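Local structure of autoinducer 2-binding protein LsrB (Clostridium saccharobutylicum DSM 13864, 6DSP) at residues A[121-126]-A[328-333]; A[156-161]-A[191-196]; A[269-274]-A[332-337]. The protein binds the quorum-sensing signal autoinducer-2, held in a tetrahydroxytetrahydrofuran form in the cleft of a bacterial solute-binding protein fold. One frame throughout, in Å; residues are numbered along the deposited sequence.

Interaction 1 of 3, residues A[121-126]-A[328-333]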
loop_
_atom_site.group_PDB
_atom_site.type_symbol
_atom_site.label_atom_id
_atom_site.label_comp_id
_atom_site.label_asym_id
_atom_site.label_seq_id
_atom_site.Cartn_x
_atom_site.Cartn_y
_atom_site.Cartn_z
ATOM N N MET A 121 -13.771 2.344 1.570
ATOM C CA MET A 121 -12.328 2.123 1.438
ATOM C C MET A 121 -11.788 3.025 0.329
ATOM O O MET A 121 -12.374 3.050 -0.754
ATOM C CB MET A 121 -12.110 0.665 1.032
ATOM C CG MET A 121 -10.726 0.328 0.493
ATOM S SD MET A 121 -9.421 0.449 1.733
ATOM C CE MET A 121 -8.055 0.013 0.675
ATOM N N VAL A 122 -10.723 3.799 0.600
ATOM C CA VAL A 122 -10.028 4.562 -0.437
ATOM C C VAL A 122 -8.777 3.809 -0.855
ATOM O O VAL A 122 -7.789 3.719 -0.108
ATOM C CB VAL A 122 -9.711 6.004 -0.019
ATOM C CG1 VAL A 122 -9.000 6.707 -1.160
ATOM C CG2 VAL A 122 -11.022 6.724 0.315
ATOM N N SER A 123 -8.834 3.234 -2.059
ATOM C CA SER A 123 -7.800 2.322 -2.524
ATOM C C SER A 123 -6.984 2.918 -3.668
ATOM O O SER A 123 -7.529 3.552 -4.584
ATOM C CB SER A 123 -8.446 1.019 -3.002
ATOM O OG SER A 123 -7.463 0.150 -3.544
ATOM N N GLN A 124 -5.686 2.618 -3.654
ATOM C CA GLN A 124 -4.752 3.044 -4.673
ATOM C C GLN A 124 -4.918 2.311 -6.007
ATOM O O GLN A 124 -4.318 2.743 -7.000
ATOM C CB GLN A 124 -3.309 2.851 -4.178
ATOM C CG GLN A 124 -2.961 1.442 -3.662
ATOM C CD GLN A 124 -3.168 1.259 -2.162
ATOM O OE1 GLN A 124 -4.204 1.661 -1.620
ATOM N NE2 GLN A 124 -2.239 0.592 -1.501
ATOM N N GLY A 125 -5.686 1.228 -6.073
ATOM C CA GLY A 125 -5.921 0.569 -7.350
ATOM C C GLY A 125 -6.443 -0.830 -7.149
ATOM O O GLY A 125 -6.464 -1.366 -6.038
ATOM N N THR A 126 -6.895 -1.430 -8.260
ATOM C CA THR A 126 -7.343 -2.810 -8.158
ATOM C C THR A 126 -6.129 -3.725 -8.038
ATOM O O THR A 126 -5.016 -3.377 -8.477
ATOM C CB THR A 126 -8.164 -3.210 -9.379
ATOM O OG1 THR A 126 -7.285 -3.254 -10.510
ATOM C CG2 THR A 126 -9.317 -2.211 -9.640
ATOM N N VAL A 328 -16.064 1.332 -2.401
ATOM C CA VAL A 328 -14.651 1.635 -2.626
ATOM C C VAL A 328 -14.522 2.865 -3.515
ATOM O O VAL A 328 -15.211 2.980 -4.539
ATOM C CB VAL A 328 -13.971 0.423 -3.313
ATOM C CG1 VAL A 328 -12.531 0.746 -3.738
ATOM C CG2 VAL A 328 -14.038 -0.822 -2.444
ATOM N N VAL A 329 -13.589 3.753 -3.173
ATOM C CA VAL A 329 -13.172 4.842 -4.052
ATOM C C VAL A 329 -11.762 4.506 -4.516
ATOM O O VAL A 329 -10.899 4.190 -3.691
ATOM C CB VAL A 329 -13.200 6.187 -3.307
ATOM C CG1 VAL A 329 -12.533 7.268 -4.127
ATOM C CG2 VAL A 329 -14.639 6.559 -2.964
ATOM N N LEU A 330 -11.534 4.548 -5.832
ATOM C CA LEU A 330 -10.237 4.234 -6.432
ATOM C C LEU A 330 -9.488 5.503 -6.828
ATOM O O LEU A 330 -10.060 6.397 -7.464
ATOM C CB LEU A 330 -10.463 3.388 -7.697
ATOM C CG LEU A 330 -10.924 1.951 -7.409
ATOM C CD1 LEU A 330 -11.499 1.268 -8.654
ATOM C CD2 LEU A 330 -9.799 1.127 -6.786
ATOM N N LEU A 331 -8.184 5.552 -6.537
ATOM C CA LEU A 331 -7.372 6.625 -7.092
ATOM C C LEU A 331 -7.338 6.512 -8.615
ATOM O O LEU A 331 -7.231 5.400 -9.158
ATOM C CB LEU A 331 -5.942 6.502 -6.585
ATOM C CG LEU A 331 -5.728 6.782 -5.102
ATOM C CD1 LEU A 331 -4.234 6.799 -4.850
ATOM C CD2 LEU A 331 -6.385 8.092 -4.665
ATOM N N PRO A 332 -7.385 7.638 -9.331
ATOM C CA PRO A 332 -7.385 7.584 -10.795
ATOM C C PRO A 332 -6.047 7.260 -11.427
ATOM O O PRO A 332 -6.015 6.923 -12.615
ATOM C CB PRO A 332 -7.833 8.997 -11.198
ATOM C CG PRO A 332 -7.427 9.863 -10.079
ATOM C CD PRO A 332 -7.626 9.003 -8.833
ATOM N N GLU A 333 -4.936 7.382 -10.715
ATOM C CA GLU A 333 -3.674 7.108 -11.379
ATOM C C GLU A 333 -2.655 6.571 -10.394
ATOM O O GLU A 333 -2.753 6.790 -9.184
ATOM C CB GLU A 333 -3.123 8.296 -12.175
ATOM C CG GLU A 333 -2.440 9.327 -11.348
ATOM C CD GLU A 333 -2.084 10.560 -12.169
ATOM O OE1 GLU A 333 -2.546 10.663 -13.325
ATOM O OE2 GLU A 333 -1.353 11.431 -11.648
#

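Interaction 2 of 3, residues A[156-161]-A[191-196]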
loop_
_atom_site.group_PDB
_atom_site.type_symbol
_atom_site.label_atom_id
_atom_site.label_comp_id
_atom_site.label_asym_id
_atom_site.label_seq_id
_atom_site.Cartn_x
_atom_site.Cartn_y
_atom_site.Cartn_z
ATOM N N TYR A 156 12.907 -15.288 -9.749
ATOM C CA TYR A 156 12.375 -14.151 -8.998
ATOM C C TYR A 156 11.719 -14.624 -7.706
ATOM O O TYR A 156 11.477 -15.814 -7.489
ATOM C CB TYR A 156 11.355 -13.363 -9.834
ATOM C CG TYR A 156 10.041 -14.084 -9.940
ATOM C CD1 TYR A 156 9.843 -15.122 -10.873
ATOM C CD2 TYR A 156 8.989 -13.755 -9.103
ATOM C CE1 TYR A 156 8.639 -15.789 -10.923
ATOM C CE2 TYR A 156 7.788 -14.428 -9.164
ATOM C CZ TYR A 156 7.624 -15.437 -10.040
ATOM O OH TYR A 156 6.421 -16.088 -10.087
ATOM N N CYS A 157 11.411 -13.654 -6.850
ATOM C CA CYS A 157 10.511 -13.914 -5.723
ATOM C C CYS A 157 9.920 -12.597 -5.273
ATOM O O CYS A 157 10.293 -11.524 -5.758
ATOM C CB CYS A 157 11.228 -14.614 -4.543
ATOM S SG CYS A 157 12.385 -13.612 -3.602
ATOM N N TRP A 158 8.991 -12.695 -4.316
ATOM C CA TRP A 158 8.335 -11.550 -3.696
ATOM C C TRP A 158 8.873 -11.360 -2.274
ATOM O O TRP A 158 9.135 -12.342 -1.560
ATOM C CB TRP A 158 6.813 -11.773 -3.608
ATOM C CG TRP A 158 6.126 -11.918 -4.926
ATOM C CD1 TRP A 158 6.144 -13.010 -5.748
ATOM C CD2 TRP A 158 5.266 -10.959 -5.541
ATOM N NE1 TRP A 158 5.366 -12.762 -6.861
ATOM C CE2 TRP A 158 4.811 -11.515 -6.754
ATOM C CE3 TRP A 158 4.830 -9.683 -5.182
ATOM C CZ2 TRP A 158 3.972 -10.820 -7.629
ATOM C CZ3 TRP A 158 3.996 -8.996 -6.032
ATOM C CH2 TRP A 158 3.557 -9.564 -7.234
ATOM N N HIS A 159 9.072 -10.100 -1.889
ATOM C CA HIS A 159 9.524 -9.704 -0.540
ATOM C C HIS A 159 8.596 -8.583 -0.089
ATOM O O HIS A 159 8.605 -7.492 -0.667
ATOM C CB HIS A 159 10.986 -9.226 -0.595
ATOM C CG HIS A 159 11.496 -8.657 0.704
ATOM N ND1 HIS A 159 12.733 -8.049 0.809
ATOM C CD2 HIS A 159 10.922 -8.562 1.936
ATOM C CE1 HIS A 159 12.904 -7.611 2.049
ATOM N NE2 HIS A 159 11.821 -7.906 2.749
ATOM N N TYR A 160 7.769 -8.861 0.917
ATOM C CA TYR A 160 6.853 -7.821 1.399
ATOM C C TYR A 160 6.667 -7.978 2.907
ATOM O O TYR A 160 7.520 -8.544 3.596
ATOM C CB TYR A 160 5.595 -7.739 0.527
ATOM C CG TYR A 160 4.750 -8.975 0.342
ATOM C CD1 TYR A 160 5.097 -9.958 -0.575
ATOM C CD2 TYR A 160 3.551 -9.114 1.041
ATOM C CE1 TYR A 160 4.248 -11.041 -0.809
ATOM C CE2 TYR A 160 2.728 -10.210 0.823
ATOM C CZ TYR A 160 3.089 -11.162 -0.106
ATOM O OH TYR A 160 2.272 -12.225 -0.370
ATOM N N SER A 161 5.571 -7.425 3.431
ATOM C CA SER A 161 5.428 -7.280 4.879
ATOM C C SER A 161 5.072 -8.581 5.587
ATOM O O SER A 161 5.774 -8.999 6.505
ATOM C CB SER A 161 4.419 -6.188 5.195
ATOM O OG SER A 161 3.126 -6.505 4.692
ATOM N N PRO A 191 8.562 -19.570 -3.316
ATOM C CA PRO A 191 7.104 -19.349 -3.398
ATOM C C PRO A 191 6.429 -19.023 -2.073
ATOM O O PRO A 191 5.325 -18.473 -2.098
ATOM C CB PRO A 191 6.560 -20.639 -4.019
ATOM C CG PRO A 191 7.661 -21.622 -3.993
ATOM C CD PRO A 191 8.969 -20.910 -3.775
ATOM N N ASP A 192 7.051 -19.311 -0.927
ATOM C CA ASP A 192 6.462 -18.895 0.353
ATOM C C ASP A 192 6.471 -17.377 0.514
ATOM O O ASP A 192 5.727 -16.851 1.351
ATOM C CB ASP A 192 7.292 -19.445 1.515
ATOM C CG ASP A 192 7.043 -20.912 1.807
ATOM O OD1 ASP A 192 6.129 -21.524 1.216
ATOM O OD2 ASP A 192 7.775 -21.440 2.678
ATOM N N ASN A 193 7.270 -16.668 -0.279
ATOM C CA ASN A 193 7.549 -15.245 -0.154
ATOM C C ASN A 193 8.448 -14.982 1.043
ATOM O O ASN A 193 8.495 -15.771 1.991
ATOM C CB ASN A 193 6.312 -14.365 -0.010
ATOM C CG ASN A 193 5.256 -14.660 -1.041
ATOM O OD1 ASN A 193 5.531 -14.726 -2.243
ATOM N ND2 ASN A 193 4.016 -14.781 -0.583
ATOM N N TYR A 194 9.162 -13.878 0.988
ATOM C CA TYR A 194 9.921 -13.394 2.129
ATOM C C TYR A 194 9.180 -12.237 2.787
ATOM O O TYR A 194 8.660 -11.347 2.108
ATOM C CB TYR A 194 11.316 -12.956 1.694
ATOM C CG TYR A 194 12.273 -14.102 1.459
ATOM C CD1 TYR A 194 12.406 -14.697 0.190
ATOM C CD2 TYR A 194 13.070 -14.572 2.494
ATOM C CE1 TYR A 194 13.310 -15.714 -0.027
ATOM C CE2 TYR A 194 13.989 -15.597 2.283
ATOM C CZ TYR A 194 14.092 -16.165 1.026
ATOM O OH TYR A 194 14.991 -17.171 0.809
ATOM N N TYR A 195 9.196 -12.231 4.117
ATOM C CA TYR A 195 8.447 -11.249 4.899
ATOM C C TYR A 195 9.370 -10.528 5.873
ATOM O O TYR A 195 10.153 -11.162 6.590
ATOM C CB TYR A 195 7.321 -11.925 5.701
ATOM C CG TYR A 195 6.319 -12.603 4.802
ATOM C CD1 TYR A 195 5.600 -11.863 3.844
ATOM C CD2 TYR A 195 6.041 -13.969 4.944
ATOM C CE1 TYR A 195 4.666 -12.502 2.995
ATOM C CE2 TYR A 195 5.124 -14.609 4.110
ATOM C CZ TYR A 195 4.432 -13.874 3.152
ATOM O OH TYR A 195 3.506 -14.494 2.342
ATOM N N SER A 196 9.258 -9.193 5.916
ATOM C CA SER A 196 10.080 -8.391 6.829
ATOM C C SER A 196 9.269 -7.525 7.787
ATOM O O SER A 196 9.865 -6.755 8.562
ATOM C CB SER A 196 11.164 -7.591 6.103
ATOM O OG SER A 196 10.623 -6.869 5.009
HETATM O O HOH W 1 7.724 -15.283 -3.832
#

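Interaction 3 of 3, residues A[269-274]-A[332-337]. With PAV ((2R,4S)-2-methyl-2,3,3,4-tetrahydroxytetrahydrofuran), chain C.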
loop_
_atom_site.group_PDB
_atom_site.type_symbol
_atom_site.label_atom_id
_atom_site.label_comp_id
_atom_site.label_asym_id
_atom_site.label_seq_id
_atom_site.Cartn_x
_atom_site.Cartn_y
_atom_site.Cartn_z
ATOM N N GLY A 269 7.495 2.143 -8.137
ATOM C CA GLY A 269 6.255 2.872 -8.294
ATOM C C GLY A 269 5.592 3.274 -6.993
ATOM O O GLY A 269 5.962 2.827 -5.898
ATOM N N LEU A 270 4.567 4.103 -7.146
ATOM C CA LEU A 270 3.636 4.408 -6.059
ATOM C C LEU A 270 2.450 5.124 -6.687
ATOM O O LEU A 270 1.968 4.708 -7.752
ATOM C CB LEU A 270 4.284 5.209 -4.913
ATOM C CG LEU A 270 3.522 5.014 -3.580
ATOM C CD1 LEU A 270 3.821 3.678 -2.899
ATOM C CD2 LEU A 270 3.806 6.192 -2.641
ATOM N N TRP A 271 1.955 6.156 -6.018
ATOM C CA TRP A 271 0.722 6.876 -6.324
ATOM C C TRP A 271 0.725 8.027 -5.320
ATOM O O TRP A 271 1.611 8.104 -4.457
ATOM C CB TRP A 271 -0.518 5.958 -6.147
ATOM C CG TRP A 271 -0.533 5.246 -4.818
ATOM C CD1 TRP A 271 -0.979 5.759 -3.625
ATOM C CD2 TRP A 271 -0.016 3.940 -4.522
ATOM N NE1 TRP A 271 -0.770 4.859 -2.605
ATOM C CE2 TRP A 271 -0.181 3.727 -3.123
ATOM C CE3 TRP A 271 0.533 2.913 -5.298
ATOM C CZ2 TRP A 271 0.200 2.532 -2.503
ATOM C CZ3 TRP A 271 0.915 1.730 -4.672
ATOM C CH2 TRP A 271 0.751 1.556 -3.281
ATOM N N ASP A 272 -0.269 8.908 -5.399
ATOM C CA ASP A 272 -0.244 10.108 -4.556
ATOM C C ASP A 272 -0.823 9.743 -3.191
ATOM O O ASP A 272 -2.025 9.853 -2.947
ATOM C CB ASP A 272 -1.012 11.240 -5.232
ATOM C CG ASP A 272 -0.924 12.545 -4.483
ATOM O OD1 ASP A 272 -0.584 12.569 -3.278
ATOM O OD2 ASP A 272 -1.237 13.559 -5.135
ATOM N N CYS A 273 0.045 9.267 -2.285
ATOM C CA CYS A 273 -0.460 8.812 -0.995
ATOM C C CYS A 273 -0.922 9.962 -0.106
ATOM O O CYS A 273 -1.756 9.734 0.773
ATOM C CB CYS A 273 0.555 7.920 -0.273
ATOM S SG CYS A 273 2.044 8.787 0.240
ATOM N N GLY A 274 -0.414 11.183 -0.314
ATOM C CA GLY A 274 -0.930 12.331 0.412
ATOM C C GLY A 274 -2.372 12.627 0.071
ATOM O O GLY A 274 -3.198 12.825 0.965
ATOM N N PRO A 332 -7.385 7.638 -9.331
ATOM C CA PRO A 332 -7.385 7.584 -10.795
ATOM C C PRO A 332 -6.047 7.260 -11.427
ATOM O O PRO A 332 -6.015 6.923 -12.615
ATOM C CB PRO A 332 -7.833 8.997 -11.198
ATOM C CG PRO A 332 -7.427 9.863 -10.079
ATOM C CD PRO A 332 -7.626 9.003 -8.833
ATOM N N GLU A 333 -4.936 7.382 -10.715
ATOM C CA GLU A 333 -3.674 7.108 -11.379
ATOM C C GLU A 333 -2.655 6.571 -10.394
ATOM O O GLU A 333 -2.753 6.790 -9.184
ATOM C CB GLU A 333 -3.123 8.296 -12.175
ATOM C CG GLU A 333 -2.440 9.327 -11.348
ATOM C CD GLU A 333 -2.084 10.560 -12.169
ATOM O OE1 GLU A 333 -2.546 10.663 -13.325
ATOM O OE2 GLU A 333 -1.353 11.431 -11.648
ATOM N N ARG A 334 -1.714 5.809 -10.924
ATOM C CA ARG A 334 -0.510 5.372 -10.237
ATOM C C ARG A 334 0.696 5.917 -10.992
ATOM O O ARG A 334 0.579 6.375 -12.139
ATOM C CB ARG A 334 -0.481 3.841 -10.097
ATOM C CG ARG A 334 -1.599 3.351 -9.165
ATOM C CD ARG A 334 -2.425 2.226 -9.773
ATOM N NE ARG A 334 -3.208 2.694 -10.907
ATOM C CZ ARG A 334 -4.361 3.344 -10.812
ATOM N NH1 ARG A 334 -4.910 3.624 -9.632
ATOM N NH2 ARG A 334 -4.966 3.732 -11.925
ATOM N N THR A 335 1.869 5.870 -10.351
ATOM C CA THR A 335 3.045 6.586 -10.823
ATOM C C THR A 335 4.229 5.637 -10.875
ATOM O O THR A 335 4.486 4.911 -9.911
ATOM C CB THR A 335 3.378 7.761 -9.891
ATOM O OG1 THR A 335 2.193 8.556 -9.701
ATOM C CG2 THR A 335 4.503 8.609 -10.501
ATOM N N ILE A 336 4.968 5.653 -11.991
ATOM C CA ILE A 336 6.202 4.891 -12.125
ATOM C C ILE A 336 7.363 5.871 -12.076
ATOM O O ILE A 336 7.396 6.826 -12.864
ATOM C CB ILE A 336 6.221 4.063 -13.422
ATOM C CG1 ILE A 336 5.095 3.027 -13.405
ATOM C CG2 ILE A 336 7.551 3.376 -13.579
ATOM C CD1 ILE A 336 4.855 2.392 -14.759
ATOM N N PHE A 337 8.311 5.641 -11.165
ATOM C CA PHE A 337 9.462 6.522 -10.991
ATOM C C PHE A 337 10.713 5.904 -11.594
ATOM O O PHE A 337 10.963 4.694 -11.460
ATOM C CB PHE A 337 9.756 6.782 -9.512
ATOM C CG PHE A 337 8.589 7.281 -8.734
ATOM C CD1 PHE A 337 8.149 8.594 -8.858
ATOM C CD2 PHE A 337 7.925 6.438 -7.842
ATOM C CE1 PHE A 337 7.075 9.059 -8.113
ATOM C CE2 PHE A 337 6.854 6.923 -7.089
ATOM C CZ PHE A 337 6.416 8.218 -7.246
HETATM O O2 PAV C . 3.166 -1.045 -0.642
HETATM C C2 PAV C . 2.758 -0.130 0.396
HETATM C C1 PAV C . 3.147 1.333 0.088
HETATM O O5 PAV C . 3.680 -0.483 1.570
HETATM C C5 PAV C . 3.038 -0.096 2.707
HETATM C C4 PAV C . 1.600 0.296 2.324
HETATM O O4 PAV C . 0.668 -0.258 3.248
HETATM C C3 PAV C . 1.496 -0.262 0.901
HETATM O O3 PAV C . 0.587 0.490 0.144
HETATM O O13 PAV C . 1.132 -1.623 0.938
HETATM O O HOH W 2 -1.997 8.893 -7.655
#

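Interaction 1 of 3, residues A[121-126]-A[328-333]
M121, V122 and S123 run alongside V328, V329 and L330 as a parallel ladder, and this pairing illustrates how a strand from late in the chain can pair in parallel with one laid down some 200 residues earlier. V329 is held twice: its N gives to M121 O at 2.8 Å, and its O receives S123 N at 2.8 Å. A third rung, L331 N to S123 O at 2.9 Å, carries the pairing past the end of the strand.

L331 shows how the last side chain closes the ladder. Its CB lies 3.9 Å from S123 O, and CG draws closer to the same carbonyl, at 3.7 Å. With CG anti to the carbonyl carbon (chi1 -69°), the chain leans over the neighbouring backbone, and CD1 comes to rest 3.8 Å from Q124 CA. Elsewhere its branches pack on W271 and on helix 273-288. L330 reaches the next turn instead: its CD2 sits 3.9 Å from G125 C. There S123 OG accepts G125 N at 3.3 Å, an ST turn that bends the chain at Q124; the backbone angles of G125, just after it, call for glycine. Q124 leads away to the autoinducer, its amide fixed by Q276 at OE1 and D110 at NE2. The pattern is that of a periplasmic-binding-protein lobe, in which parallel strands deliver their C-terminal ends to the ligand cleft.

Interaction 2 of 3, residues A[156-161]-A[191-196]
A beta-alpha-beta unit, strand 155-160, helix 166-182 and strand 187-195, brings H159 beside Y194 and Y160 beside Y195 as parallel partners. The backbone rungs alternate between the strands: Y194 N gives to W158 O (3.0 Å, almost straight), Y160 N to Y194 O (2.9 Å), and S196 N to Y160 O (3.0 Å). Nearer the start, a water takes W158 N at 2.9 Å and gives to N193 OD1 at 2.8 Å, bridging the strands just before the direct rung at Y194.

On the face carrying Y160 and Y195 the two rings make a T-shaped pair, their planes at 88°. Y195 turns its ring edge to one face of Y160, Y195 CE1 lying 3.7 Å from Y160 CE2, near the rim rather than the centre. The Y160 ring owes its position to a CG lodged between backbone N and carbonyl carbon (chi1 57°). N193 ND2 donates to Y195 OH at 3.0 Å within its own amide plane, a straight bond that holds the amide of N193 and the phenol oxygen of Y195 together. The connecting helix of the unit covers this face: N169 OD1 accepts from Y160 OH, and Q172 bonds N193 OD1.

H159 and Y194 occupy the other face, against helix 200-213. H159 NE2 and S196 OG share a hydrogen bond of 2.8 Å at the ring edge, while Q231 holds ND1, so both imidazole nitrogens are engaged.

Interaction 3 of 3, residues A[269-274]-A[332-337]
L270 and T335 form an antiparallel hydrogen-bonded pair, with L270 N to T335 O at 2.9 Å and T335 N to L270 O at 2.8 Å. The two bonds differ in aim: the first lies in the carbonyl plane of T335, whereas in the second the donor stands 43° out of the plane of the L270 carbonyl. A short two-stranded ribbon results, and beyond it a water continues the link, accepting D272 N at 2.8 Å and donating to E333 O at 2.7 Å.

F337 places CE2 3.8 Å from L270 CB, which meets the phenyl ring at its edge. R334 lays its aliphatic part against W271, R334 CG 4.1 Å from W271 CB. The chain then bends so that NH1 reaches the backbone oxygens of Q124 and L331. The W271 indole is turned toward the ligand (chi1 50°); CG of L270 sits over the centre of one indole face, and CZ2 offers the ring edge to the ligand's O3 at 3.4 Å. L270 CD1 touches the ligand's methyl carbon C1 at 3.9 Å. The ribbon lies beside the cleft and carries pocket residues L270 and W271, consistent with the hinge region of a two-lobed periplasmic binding protein.

Followed from the N terminus, the chain builds most of the first sheet, reaches 121-126, and then crosses to the second lobe. There interaction 2 closes first, a short loop of one helical crossover that joins neighbouring strands of the four-stranded sheet. The chain returns through 269-274 and finally passes 328-337, where interactions 1 and 3 both close on the same stretch and share P332 and E333. Interaction 1 thus spans a long loop enclosing interaction 2, the two centres about 24 Å apart, while interaction 3 follows interaction 2 in series. Interactions 1 and 3 touch, tying the eight-stranded sheet to the two-stranded ribbon.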